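Local coordinates for putative uncharacterized protein (Chaetomium thermophilum, PDB 5F5T) that is probably required for pre-mRNA splicing, as a member of the PRP38 family of spliceosomal proteins, at residues L119-A124 / R148-K153; T138-F143 / D169-D174; A62-R67 / F93-L98; D19-S24 / N33-M38. All coordinates share one frame; numbering follows the deposited sequence.

Contact 1 (L119-A124 / R148-K153); sequences LRALAA and RKLRRK
Arg120 and Arg148 meet end to side, their chains crossing at about a right angle and their guanidinium planes turned 65° apart. NH2 of Arg148 lies over one face of the Arg120 guanidinium, 3.3 Å above the plane and shifted toward the rim, and comes 3.5 Å from Arg120 NH2. From the other partner's point of view, CD of Arg120 sits in plane at the edge of the Arg148 guanidinium. Arg120 leaves its helix with CG trans to the backbone N (chi1 174°), and both chains then bend at chi3, which turns the head groups into this crossing. Beside them Ala121 faces the strand: its CB touches CD1 of Leu150 at 4.3 Å, an apolar patch that Phe166 and Val75 extend at Ala121 and Met163 at Leu150.

No hydrogen bond passes between the two segments. Asp146 OD2 forms a salt bridge with NH2 of each arginine, which probably accounts for their closeness. Further bonds fix the two heads separately, Arg120 NE to Leu109 O and Arg148 NH1 to Gly113 O. One carboxylate shared by two guanidinium groups would offset their charge, so the pairing is probably a favourable way to tie helix 117-130 to the start of the hairpin.

Contact 2 (T138-F143 / D169-D174); sequences TLLEPF and DLLTKD
Glu141 brings the flat group of this contact, its carboxylate, but meets Leu171 with the aliphatic part of its chain: CG lies 3.6 Å from Leu171 CD1, the two side chains crossing at about a right angle. The carboxylate itself does not meet segment 169-174. The chain beyond CG is extended (chi2 -173°) and carries the acid past the leucine, to a salt bridge between OE2 and NE of Arg187.

Next to this pair, Leu140 does the apolar work. Its CD1 reaches CD2 of Leu171 at 4.0 Å and CD1 of Leu170 at 4.1 Å, meeting the Leu170 side chain roughly at right angles and that of Leu171 on a slant; CB of Leu140 also touches Leu171 CD2. Leu171 is thus split between its neighbours, one methyl against Glu141 and the other against Leu140. Around the leucines, Ala124 of helix 117-130 packs on both Leu140 and Leu170, and Ile167 of helix 163-172 also packs on Leu140.

The backbone of 138-143 includes a 3-10 segment at 141-143 and a bond from Phe143 N to Leu140 O (3.0 Å). The arrangement is plain helix packing in a largely helical domain: the C-terminal part of helix 133-140 packs on the C-terminal part of helix 163-172, with helix 117-130 completing the apolar cluster.

Contact 3 (A62-R67 / F93-L98); sequences ADIVDR and FKLLQL
Lys94, which touches Ile64 through its aliphatic chain, makes the polar bond of this contact within its own helix: NZ donates to OE1 of Gln97 at 3.0 Å. The geometry is far from ideal at the acceptor. NZ stands above the amide carbonyl plane, 49° out of it, with a C=O...N angle of 103°. Lys94 starts out toward helix 61-71, then bends at chi2 and chi3, which carries its ammonium group back away from the other segment and over to the glutamine one turn on.

Across the interface everything is carbon against carbon, and it converges on Ile64. Its CD1 approaches CG of Lys94 at 4.2 Å, the side chains lying at a slant. CG1 touches CD2 of Leu95 at 4.1 Å and CD1 of Leu98 at 4.2 Å; Leu98 and Ile64 reach toward each other, tip to tip, whereas Leu95 sets out along the flank of its helix and comes in with its end. Leu95 and Leu98 lie one and four residues after Lys94, so the three partners form a strip along one face of the helix. The segments run antiparallel, their axes 11.5 Å apart at 173°.

Tyr108 of helix 102-115 packs on both Ile64 and Leu95, and Val59 on Lys94. The chemistry is therefore simple: helix 61-71 is held to helix 87-98 here by dispersion and the burial of Ile64, while the lysine gives its methylenes to the interface and keeps its charged end out of it.

Contact 4 (D19-S24 / N33-M38); sequences DERGSS and NPATIM
Arg21 and Gly22 of the loop that follows helix 9-19 lie against a beta turn at 33-36, in which Thr36 N bonds back to Asn33 O with Pro34 and Ala35 at the corner. The chain leaves helical angles at Glu20, and Arg21 is the first residue to touch the turn. It does so with the root of its side chain: CB lies 3.4 Å from Ala35 CB and 3.7 Å from Asn33 OD1, and CG also borders the alanine methyl. Bends at chi2 and chi3 then lead the guanidinium away from the turn; the chain also packs on Arg16 and Pro26.

Gly22 follows, with a positive phi of 90°, and presents its bare CA to the Asn33 amide, 3.4 Å from ND2. A chi1 of 179° swings that amide out from the Asn33 backbone N toward the glycine. Both Gly22 N and Asn33 ND2 are donors, and their closeness makes no bond.

Phe17 of helix 9-19 also covers Ala35, which joins that helix and the loop after it to the same corner. On the turn itself, Asn33 O accepts twice from one face of its plane, from Thr36 N and from Thr36 OG1, the hydroxyl donating at 3.0 Å and tilted 27° from the carbonyl plane.

In the fold
Helix 117-130 ties three of the contacts together. Contact 1 touches contact 2 where Ala124 CB meets Leu140 CD2 and Leu170 CD1, both at 3.7 Å, their centres about 13 Å apart. On another side of the helix it meets contact 3, with Leu122 CG 3.8 Å from Leu95 CD1 and Leu119 against Val65. Contact 4 lies farther out, about 19 Å from the centre of the chain, and joins contact 3 through Leu96, whose CD1 is 3.8 Å from Met38 SD. Contacts 2 and 3 do not touch; their nearest atoms are about 12 Å apart. Beside contact 1, Lys149 N bonds to an acidic side chain of another protein.

Contact 1 (L119-A124 / R148-K153)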
loop_
_atom_site.group_PDB
_atom_site.type_symbol
_atom_site.label_atom_id
_atom_site.label_comp_id
_atom_site.label_asym_id
_atom_site.label_seq_id
_atom_site.Cartn_x
_atom_site.Cartn_y
_atom_site.Cartn_z
ATOM N N LEU A 119 5.150 5.098 -11.952
ATOM C CA LEU A 119 6.369 5.352 -11.192
ATOM C C LEU A 119 6.013 5.626 -9.730
ATOM O O LEU A 119 6.704 5.171 -8.815
ATOM C CB LEU A 119 7.155 6.525 -11.779
ATOM C CG LEU A 119 8.484 6.828 -11.086
ATOM C CD1 LEU A 119 9.325 5.557 -10.992
ATOM C CD2 LEU A 119 9.242 7.906 -11.833
ATOM N N ARG A 120 4.935 6.379 -9.517
ATOM C CA ARG A 120 4.450 6.652 -8.166
ATOM C C ARG A 120 3.961 5.379 -7.503
ATOM O O ARG A 120 4.164 5.175 -6.307
ATOM C CB ARG A 120 3.332 7.702 -8.178
ATOM C CG ARG A 120 2.688 7.909 -6.814
ATOM C CD ARG A 120 1.863 9.182 -6.726
ATOM N NE ARG A 120 2.624 10.348 -7.155
ATOM C CZ ARG A 120 2.122 11.572 -7.268
ATOM N NH1 ARG A 120 2.900 12.567 -7.668
ATOM N NH2 ARG A 120 0.845 11.802 -6.985
ATOM N N ALA A 121 3.298 4.530 -8.283
ATOM C CA ALA A 121 2.807 3.260 -7.760
ATOM C C ALA A 121 3.972 2.383 -7.313
ATOM O O ALA A 121 3.939 1.791 -6.233
ATOM C CB ALA A 121 1.976 2.542 -8.802
ATOM N N LEU A 122 5.013 2.337 -8.140
ATOM C CA LEU A 122 6.209 1.567 -7.837
ATOM C C LEU A 122 6.892 2.094 -6.589
ATOM O O LEU A 122 7.231 1.327 -5.689
ATOM C CB LEU A 122 7.188 1.611 -9.012
ATOM C CG LEU A 122 8.449 0.757 -8.850
ATOM C CD1 LEU A 122 8.083 -0.657 -8.414
ATOM C CD2 LEU A 122 9.299 0.743 -10.113
ATOM N N ALA A 123 7.065 3.410 -6.529
ATOM C CA ALA A 123 7.729 4.042 -5.395
ATOM C C ALA A 123 6.953 3.797 -4.109
ATOM O O ALA A 123 7.538 3.501 -3.073
ATOM C CB ALA A 123 7.903 5.530 -5.640
ATOM N N ALA A 124 5.632 3.917 -4.179
ATOM C CA ALA A 124 4.785 3.688 -3.019
ATOM C C ALA A 124 4.894 2.239 -2.559
ATOM O O ALA A 124 4.982 1.965 -1.361
ATOM C CB ALA A 124 3.347 4.040 -3.333
ATOM N N ARG A 148 -5.896 9.227 -10.255
ATOM C CA ARG A 148 -5.560 8.751 -11.592
ATOM C C ARG A 148 -5.838 7.259 -11.742
ATOM O O ARG A 148 -5.638 6.483 -10.810
ATOM C CB ARG A 148 -4.091 9.047 -11.915
ATOM C CG ARG A 148 -3.802 10.514 -12.197
ATOM C CD ARG A 148 -2.310 10.759 -12.424
ATOM N NE ARG A 148 -1.518 10.470 -11.231
ATOM C CZ ARG A 148 -0.191 10.509 -11.189
ATOM N NH1 ARG A 148 0.501 10.831 -12.274
ATOM N NH2 ARG A 148 0.446 10.226 -10.059
ATOM N N LYS A 149 -6.290 6.866 -12.927
ATOM C CA LYS A 149 -6.615 5.472 -13.202
ATOM C C LYS A 149 -5.379 4.601 -13.403
ATOM O O LYS A 149 -4.410 5.012 -14.040
ATOM C CB LYS A 149 -7.505 5.382 -14.440
ATOM C CG LYS A 149 -8.773 6.193 -14.348
ATOM C CD LYS A 149 -9.533 6.151 -15.652
ATOM C CE LYS A 149 -10.802 6.982 -15.563
ATOM N NZ LYS A 149 -11.528 6.998 -16.851
ATOM N N LEU A 150 -5.445 3.383 -12.880
ATOM C CA LEU A 150 -4.399 2.384 -13.053
ATOM C C LEU A 150 -5.020 1.067 -13.500
ATOM O O LEU A 150 -6.165 0.765 -13.159
ATOM C CB LEU A 150 -3.623 2.163 -11.753
ATOM C CG LEU A 150 -2.842 3.314 -11.123
ATOM C CD1 LEU A 150 -2.221 2.845 -9.819
ATOM C CD2 LEU A 150 -1.777 3.838 -12.071
ATOM N N ARG A 151 -4.255 0.271 -14.238
ATOM C CA ARG A 151 -4.718 -1.054 -14.613
ATOM C C ARG A 151 -4.121 -2.050 -13.629
ATOM O O ARG A 151 -2.966 -1.919 -13.219
ATOM C CB ARG A 151 -4.311 -1.426 -16.038
ATOM C CG ARG A 151 -4.822 -0.479 -17.107
ATOM C CD ARG A 151 -6.327 -0.476 -17.285
ATOM N NE ARG A 151 -6.978 -1.769 -17.408
ATOM C CZ ARG A 151 -8.300 -1.901 -17.387
ATOM N NH1 ARG A 151 -9.055 -0.822 -17.239
ATOM N NH2 ARG A 151 -8.871 -3.092 -17.503
ATOM N N ARG A 152 -4.914 -3.039 -13.245
ATOM C CA ARG A 152 -4.442 -4.111 -12.385
ATOM C C ARG A 152 -4.611 -5.432 -13.119
ATOM O O ARG A 152 -5.623 -5.643 -13.773
ATOM C CB ARG A 152 -5.219 -4.099 -11.071
ATOM C CG ARG A 152 -5.047 -5.321 -10.192
ATOM C CD ARG A 152 -5.895 -5.165 -8.942
ATOM N NE ARG A 152 -7.284 -4.855 -9.278
ATOM C CZ ARG A 152 -8.126 -4.211 -8.475
ATOM N NH1 ARG A 152 -7.725 -3.795 -7.282
ATOM N NH2 ARG A 152 -9.371 -3.976 -8.869
ATOM N N LYS A 153 -3.635 -6.326 -13.014
ATOM C CA LYS A 153 -3.677 -7.544 -13.814
ATOM C C LYS A 153 -4.572 -8.597 -13.183
ATOM O O LYS A 153 -4.332 -9.039 -12.062
ATOM C CB LYS A 153 -2.278 -8.116 -14.019
ATOM C CG LYS A 153 -2.238 -9.275 -15.005
ATOM C CD LYS A 153 -2.355 -8.795 -16.440
ATOM C CE LYS A 153 -2.478 -9.974 -17.393
ATOM N NZ LYS A 153 -1.433 -10.998 -17.127
#

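Contact 2 (T138-F143 / D169-D174)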
loop_
_atom_site.group_PDB
_atom_site.type_symbol
_atom_site.label_atom_id
_atom_site.label_comp_id
_atom_site.label_asym_id
_atom_site.label_seq_id
_atom_site.Cartn_x
_atom_site.Cartn_y
_atom_site.Cartn_z
ATOM N N THR A 138 2.716 8.405 6.879
ATOM C CA THR A 138 2.899 9.829 6.596
ATOM C C THR A 138 3.196 10.093 5.117
ATOM O O THR A 138 2.676 11.042 4.538
ATOM C CB THR A 138 4.031 10.447 7.444
ATOM O OG1 THR A 138 5.248 9.727 7.222
ATOM C CG2 THR A 138 3.679 10.399 8.921
ATOM N N LEU A 139 4.043 9.261 4.515
ATOM C CA LEU A 139 4.413 9.426 3.110
ATOM C C LEU A 139 3.294 9.065 2.149
ATOM O O LEU A 139 3.036 9.799 1.199
ATOM C CB LEU A 139 5.649 8.586 2.768
ATOM C CG LEU A 139 6.978 8.972 3.416
ATOM C CD1 LEU A 139 7.989 7.848 3.267
ATOM C CD2 LEU A 139 7.503 10.254 2.801
ATOM N N LEU A 140 2.646 7.928 2.381
ATOM C CA LEU A 140 1.686 7.403 1.413
ATOM C C LEU A 140 0.284 7.996 1.523
ATOM O O LEU A 140 -0.392 8.159 0.512
ATOM C CB LEU A 140 1.591 5.884 1.531
ATOM C CG LEU A 140 2.887 5.125 1.268
ATOM C CD1 LEU A 140 2.612 3.635 1.129
ATOM C CD2 LEU A 140 3.573 5.671 0.030
ATOM N N GLU A 141 -0.152 8.334 2.733
ATOM C CA GLU A 141 -1.528 8.810 2.901
ATOM C C GLU A 141 -1.913 10.048 2.068
ATOM O O GLU A 141 -3.064 10.155 1.648
ATOM C CB GLU A 141 -1.812 9.087 4.380
ATOM C CG GLU A 141 -2.099 7.823 5.177
ATOM C CD GLU A 141 -2.550 8.099 6.596
ATOM O OE1 GLU A 141 -2.352 9.234 7.081
ATOM O OE2 GLU A 141 -3.105 7.174 7.227
ATOM N N PRO A 142 -0.967 10.974 1.804
ATOM C CA PRO A 142 -1.394 12.092 0.952
ATOM C C PRO A 142 -1.860 11.679 -0.443
ATOM O O PRO A 142 -2.661 12.390 -1.050
ATOM C CB PRO A 142 -0.134 12.955 0.857
ATOM C CG PRO A 142 0.580 12.695 2.128
ATOM C CD PRO A 142 0.348 11.240 2.418
ATOM N N PHE A 143 -1.380 10.546 -0.942
ATOM C CA PHE A 143 -1.715 10.129 -2.300
ATOM C C PHE A 143 -3.042 9.388 -2.365
ATOM O O PHE A 143 -3.416 8.851 -3.406
ATOM C CB PHE A 143 -0.582 9.294 -2.880
ATOM C CG PHE A 143 0.717 10.032 -2.930
ATOM C CD1 PHE A 143 0.850 11.160 -3.723
ATOM C CD2 PHE A 143 1.788 9.637 -2.148
ATOM C CE1 PHE A 143 2.037 11.860 -3.758
ATOM C CE2 PHE A 143 2.980 10.334 -2.178
ATOM C CZ PHE A 143 3.104 11.449 -2.984
ATOM N N ASP A 169 -4.799 0.111 -0.444
ATOM C CA ASP A 169 -4.451 -1.305 -0.377
ATOM C C ASP A 169 -3.109 -1.523 0.316
ATOM O O ASP A 169 -2.971 -2.412 1.153
ATOM C CB ASP A 169 -4.420 -1.925 -1.772
ATOM C CG ASP A 169 -5.803 -2.277 -2.286
ATOM O OD1 ASP A 169 -6.781 -2.089 -1.533
ATOM O OD2 ASP A 169 -5.908 -2.767 -3.431
ATOM N N LEU A 170 -2.125 -0.702 -0.030
ATOM C CA LEU A 170 -0.814 -0.774 0.603
ATOM C C LEU A 170 -0.917 -0.526 2.104
ATOM O O LEU A 170 -0.228 -1.158 2.905
ATOM C CB LEU A 170 0.136 0.245 -0.023
ATOM C CG LEU A 170 0.548 0.020 -1.473
ATOM C CD1 LEU A 170 1.339 1.220 -1.967
ATOM C CD2 LEU A 170 1.379 -1.250 -1.578
ATOM N N LEU A 171 -1.768 0.425 2.470
ATOM C CA LEU A 171 -1.947 0.817 3.862
ATOM C C LEU A 171 -2.810 -0.132 4.703
ATOM O O LEU A 171 -2.712 -0.124 5.927
ATOM C CB LEU A 171 -2.532 2.228 3.913
ATOM C CG LEU A 171 -1.611 3.281 3.292
ATOM C CD1 LEU A 171 -2.201 4.674 3.431
ATOM C CD2 LEU A 171 -0.218 3.206 3.913
ATOM N N THR A 172 -3.671 -0.923 4.067
ATOM C CA THR A 172 -4.636 -1.726 4.826
ATOM C C THR A 172 -4.587 -3.232 4.572
ATOM O O THR A 172 -5.318 -3.992 5.207
ATOM C CB THR A 172 -6.083 -1.271 4.545
ATOM O OG1 THR A 172 -6.450 -1.642 3.210
ATOM C CG2 THR A 172 -6.218 0.235 4.712
ATOM N N LYS A 173 -3.746 -3.672 3.645
ATOM C CA LYS A 173 -3.756 -5.078 3.264
ATOM C C LYS A 173 -2.430 -5.760 3.590
ATOM O O LYS A 173 -1.373 -5.124 3.592
ATOM C CB LYS A 173 -4.072 -5.226 1.777
ATOM C CG LYS A 173 -5.548 -5.448 1.485
ATOM C CD LYS A 173 -5.847 -5.344 -0.001
ATOM C CE LYS A 173 -7.220 -5.916 -0.320
ATOM N NZ LYS A 173 -8.263 -4.856 -0.409
ATOM N N ASP A 174 -2.502 -7.056 3.883
ATOM C CA ASP A 174 -1.325 -7.865 4.194
ATOM C C ASP A 174 -0.554 -8.307 2.954
ATOM O O ASP A 174 0.666 -8.442 2.998
ATOM C CB ASP A 174 -1.727 -9.092 5.017
ATOM C CG ASP A 174 -2.131 -8.733 6.434
ATOM O OD1 ASP A 174 -1.648 -7.700 6.946
ATOM O OD2 ASP A 174 -2.929 -9.481 7.034
#

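Contact 3 (A62-R67 / F93-L98)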
loop_
_atom_site.group_PDB
_atom_site.type_symbol
_atom_site.label_atom_id
_atom_site.label_comp_id
_atom_site.label_asym_id
_atom_site.label_seq_id
_atom_site.Cartn_x
_atom_site.Cartn_y
_atom_site.Cartn_z
ATOM N N ALA A 62 18.316 5.740 -12.958
ATOM C CA ALA A 62 17.740 6.489 -14.081
ATOM C C ALA A 62 16.984 5.541 -15.009
ATOM O O ALA A 62 15.842 5.804 -15.484
ATOM C CB ALA A 62 18.831 7.215 -14.841
ATOM N N ASP A 63 17.639 4.409 -15.236
ATOM C CA ASP A 63 17.085 3.362 -16.064
ATOM C C ASP A 63 15.760 2.927 -15.485
ATOM O O ASP A 63 14.903 2.474 -16.215
ATOM C CB ASP A 63 18.033 2.170 -16.161
ATOM C CG ASP A 63 19.273 2.480 -16.969
ATOM O OD1 ASP A 63 19.200 3.334 -17.880
ATOM O OD2 ASP A 63 20.322 1.865 -16.693
ATOM N N ILE A 64 15.597 3.049 -14.169
ATOM C CA ILE A 64 14.364 2.603 -13.535
ATOM C C ILE A 64 13.178 3.393 -14.079
ATOM O O ILE A 64 12.188 2.808 -14.513
ATOM C CB ILE A 64 14.421 2.745 -12.003
ATOM C CG1 ILE A 64 15.281 1.633 -11.401
ATOM C CG2 ILE A 64 13.021 2.695 -11.409
ATOM C CD1 ILE A 64 14.769 0.246 -11.708
ATOM N N VAL A 65 13.300 4.719 -14.088
ATOM C CA VAL A 65 12.253 5.574 -14.637
ATOM C C VAL A 65 12.024 5.242 -16.100
ATOM O O VAL A 65 10.872 5.087 -16.544
ATOM C CB VAL A 65 12.593 7.071 -14.516
ATOM C CG1 VAL A 65 11.540 7.908 -15.231
ATOM C CG2 VAL A 65 12.681 7.482 -13.063
ATOM N N ASP A 66 13.121 5.108 -16.847
ATOM C CA ASP A 66 12.974 4.786 -18.271
ATOM C C ASP A 66 12.200 3.475 -18.489
ATOM O O ASP A 66 11.306 3.406 -19.334
ATOM C CB ASP A 66 14.343 4.701 -18.954
ATOM C CG ASP A 66 15.048 6.050 -19.029
ATOM O OD1 ASP A 66 14.404 7.043 -19.432
ATOM O OD2 ASP A 66 16.252 6.115 -18.704
ATOM N N ARG A 67 12.526 2.456 -17.701
ATOM C CA ARG A 67 11.881 1.148 -17.786
ATOM C C ARG A 67 10.419 1.221 -17.387
ATOM O O ARG A 67 9.583 0.543 -17.971
ATOM C CB ARG A 67 12.589 0.117 -16.897
ATOM C CG ARG A 67 14.002 -0.254 -17.325
ATOM C CD ARG A 67 14.071 -0.665 -18.779
ATOM N NE ARG A 67 15.165 0.024 -19.455
ATOM C CZ ARG A 67 16.375 -0.489 -19.639
ATOM N NH1 ARG A 67 16.652 -1.713 -19.214
ATOM N NH2 ARG A 67 17.305 0.221 -20.259
ATOM N N PHE A 93 11.578 -5.584 -7.473
ATOM C CA PHE A 93 12.649 -6.447 -6.992
ATOM C C PHE A 93 14.001 -5.823 -7.288
ATOM O O PHE A 93 14.914 -5.859 -6.458
ATOM C CB PHE A 93 12.558 -7.834 -7.629
ATOM C CG PHE A 93 13.564 -8.813 -7.094
ATOM C CD1 PHE A 93 13.457 -9.303 -5.801
ATOM C CD2 PHE A 93 14.617 -9.245 -7.883
ATOM C CE1 PHE A 93 14.384 -10.205 -5.304
ATOM C CE2 PHE A 93 15.548 -10.147 -7.392
ATOM C CZ PHE A 93 15.429 -10.627 -6.100
ATOM N N LYS A 94 14.115 -5.227 -8.469
ATOM C CA LYS A 94 15.342 -4.544 -8.839
ATOM C C LYS A 94 15.614 -3.369 -7.913
ATOM O O LYS A 94 16.755 -3.111 -7.562
ATOM C CB LYS A 94 15.278 -4.059 -10.284
ATOM C CG LYS A 94 16.567 -3.421 -10.767
ATOM C CD LYS A 94 17.772 -4.275 -10.409
ATOM C CE LYS A 94 18.246 -5.096 -11.593
ATOM N NZ LYS A 94 19.658 -5.544 -11.432
ATOM N N LEU A 95 14.562 -2.669 -7.507
ATOM C CA LEU A 95 14.708 -1.572 -6.562
ATOM C C LEU A 95 15.193 -2.109 -5.223
ATOM O O LEU A 95 16.022 -1.485 -4.558
ATOM C CB LEU A 95 13.391 -0.818 -6.394
ATOM C CG LEU A 95 13.151 0.318 -7.392
ATOM C CD1 LEU A 95 11.842 1.018 -7.085
ATOM C CD2 LEU A 95 14.306 1.306 -7.397
ATOM N N LEU A 96 14.679 -3.271 -4.831
ATOM C CA LEU A 96 15.155 -3.932 -3.622
ATOM C C LEU A 96 16.649 -4.216 -3.735
ATOM O O LEU A 96 17.397 -4.054 -2.772
ATOM C CB LEU A 96 14.389 -5.232 -3.373
ATOM C CG LEU A 96 12.947 -5.107 -2.884
ATOM C CD1 LEU A 96 12.302 -6.480 -2.785
ATOM C CD2 LEU A 96 12.896 -4.391 -1.547
ATOM N N GLN A 97 17.078 -4.626 -4.924
ATOM C CA GLN A 97 18.493 -4.875 -5.191
ATOM C C GLN A 97 19.336 -3.604 -5.081
ATOM O O GLN A 97 20.370 -3.585 -4.416
ATOM C CB GLN A 97 18.659 -5.497 -6.580
ATOM C CG GLN A 97 19.968 -6.220 -6.794
ATOM C CD GLN A 97 20.115 -6.735 -8.211
ATOM O OE1 GLN A 97 19.124 -6.993 -8.893
ATOM N NE2 GLN A 97 21.355 -6.888 -8.662
ATOM N N LEU A 98 18.878 -2.546 -5.739
ATOM C CA LEU A 98 19.607 -1.288 -5.832
ATOM C C LEU A 98 19.608 -0.512 -4.525
ATOM O O LEU A 98 20.496 0.307 -4.287
ATOM C CB LEU A 98 19.005 -0.416 -6.935
ATOM C CG LEU A 98 19.058 -0.961 -8.362
ATOM C CD1 LEU A 98 18.546 0.085 -9.337
ATOM C CD2 LEU A 98 20.484 -1.360 -8.708
#

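Contact 4 (D19-S24 / N33-M38)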
loop_
_atom_site.group_PDB
_atom_site.type_symbol
_atom_site.label_atom_id
_atom_site.label_comp_id
_atom_site.label_asym_id
_atom_site.label_seq_id
_atom_site.Cartn_x
_atom_site.Cartn_y
_atom_site.Cartn_z
ATOM N N ASP A 19 21.672 -15.364 -4.427
ATOM C CA ASP A 19 22.075 -16.657 -3.873
ATOM C C ASP A 19 22.225 -16.627 -2.351
ATOM O O ASP A 19 21.996 -17.637 -1.685
ATOM C CB ASP A 19 23.392 -17.099 -4.522
ATOM C CG ASP A 19 23.692 -18.572 -4.320
ATOM O OD1 ASP A 19 22.775 -19.330 -3.946
ATOM O OD2 ASP A 19 24.856 -18.968 -4.544
ATOM N N GLU A 20 22.592 -15.462 -1.823
ATOM C CA GLU A 20 22.650 -15.170 -0.383
ATOM C C GLU A 20 22.811 -13.684 -0.092
ATOM O O GLU A 20 23.551 -12.988 -0.781
ATOM C CB GLU A 20 23.793 -15.926 0.305
ATOM C CG GLU A 20 23.404 -17.243 0.952
ATOM C CD GLU A 20 22.600 -17.019 2.224
ATOM O OE1 GLU A 20 22.990 -16.132 3.016
ATOM O OE2 GLU A 20 21.588 -17.716 2.437
ATOM N N ARG A 21 22.116 -13.210 0.938
ATOM C CA ARG A 21 22.271 -11.838 1.416
ATOM C C ARG A 21 22.049 -11.735 2.918
ATOM O O ARG A 21 21.676 -12.703 3.577
ATOM C CB ARG A 21 21.317 -10.884 0.704
ATOM C CG ARG A 21 21.822 -10.369 -0.624
ATOM C CD ARG A 21 23.275 -9.943 -0.538
ATOM N NE ARG A 21 23.446 -8.572 -0.075
ATOM C CZ ARG A 21 24.009 -7.615 -0.803
ATOM N NH1 ARG A 21 24.451 -7.886 -2.023
ATOM N NH2 ARG A 21 24.136 -6.389 -0.312
ATOM N N GLY A 22 22.272 -10.536 3.441
ATOM C CA GLY A 22 22.148 -10.261 4.859
ATOM C C GLY A 22 23.467 -10.493 5.566
ATOM O O GLY A 22 23.778 -9.819 6.549
ATOM N N SER A 23 24.253 -11.436 5.054
ATOM C CA SER A 23 25.617 -11.629 5.528
ATOM C C SER A 23 26.432 -10.424 5.093
ATOM O O SER A 23 27.205 -9.867 5.864
ATOM C CB SER A 23 26.224 -12.924 4.982
ATOM O OG SER A 23 26.352 -12.877 3.574
ATOM N N SER A 24 26.260 -10.045 3.832
ATOM C CA SER A 24 26.928 -8.874 3.288
ATOM C C SER A 24 25.908 -7.892 2.727
ATOM O O SER A 24 26.161 -7.224 1.723
ATOM C CB SER A 24 27.929 -9.282 2.200
ATOM O OG SER A 24 28.323 -8.165 1.426
ATOM N N ASN A 33 15.791 -7.381 5.541
ATOM C CA ASN A 33 16.798 -7.646 4.526
ATOM C C ASN A 33 16.144 -7.651 3.152
ATOM O O ASN A 33 15.281 -8.488 2.878
ATOM C CB ASN A 33 17.505 -8.977 4.780
ATOM C CG ASN A 33 18.553 -9.286 3.729
ATOM O OD1 ASN A 33 18.481 -10.304 3.043
ATOM N ND2 ASN A 33 19.536 -8.402 3.597
ATOM N N PRO A 34 16.568 -6.723 2.281
ATOM C CA PRO A 34 15.955 -6.482 0.971
ATOM C C PRO A 34 15.810 -7.749 0.131
ATOM O O PRO A 34 14.809 -7.915 -0.569
ATOM C CB PRO A 34 16.926 -5.512 0.298
ATOM C CG PRO A 34 17.672 -4.854 1.401
ATOM C CD PRO A 34 17.540 -5.679 2.650
ATOM N N ALA A 35 16.797 -8.633 0.216
ATOM C CA ALA A 35 16.800 -9.871 -0.557
ATOM C C ALA A 35 15.697 -10.833 -0.139
ATOM O O ALA A 35 15.263 -11.660 -0.936
ATOM C CB ALA A 35 18.139 -10.548 -0.450
ATOM N N THR A 36 15.277 -10.758 1.119
ATOM C CA THR A 36 14.276 -11.691 1.626
ATOM C C THR A 36 12.900 -11.058 1.839
ATOM O O THR A 36 12.002 -11.693 2.396
ATOM C CB THR A 36 14.740 -12.325 2.941
ATOM O OG1 THR A 36 15.164 -11.295 3.841
ATOM C CG2 THR A 36 15.900 -13.266 2.677
ATOM N N ILE A 37 12.730 -9.813 1.402
ATOM C CA ILE A 37 11.443 -9.135 1.544
ATOM C C ILE A 37 10.395 -9.808 0.670
ATOM O O ILE A 37 9.239 -9.959 1.064
ATOM C CB ILE A 37 11.538 -7.641 1.200
ATOM C CG1 ILE A 37 12.565 -6.971 2.117
ATOM C CG2 ILE A 37 10.195 -6.964 1.397
ATOM C CD1 ILE A 37 12.483 -5.461 2.143
ATOM N N MET A 38 10.801 -10.194 -0.532
ATOM C CA MET A 38 9.930 -10.965 -1.402
ATOM C C MET A 38 10.227 -12.462 -1.250
ATOM O O MET A 38 11.365 -12.852 -0.982
ATOM C CB MET A 38 10.084 -10.497 -2.848
ATOM C CG MET A 38 9.418 -9.142 -3.080
ATOM S SD MET A 38 9.724 -8.456 -4.712
ATOM C CE MET A 38 9.158 -9.834 -5.680
#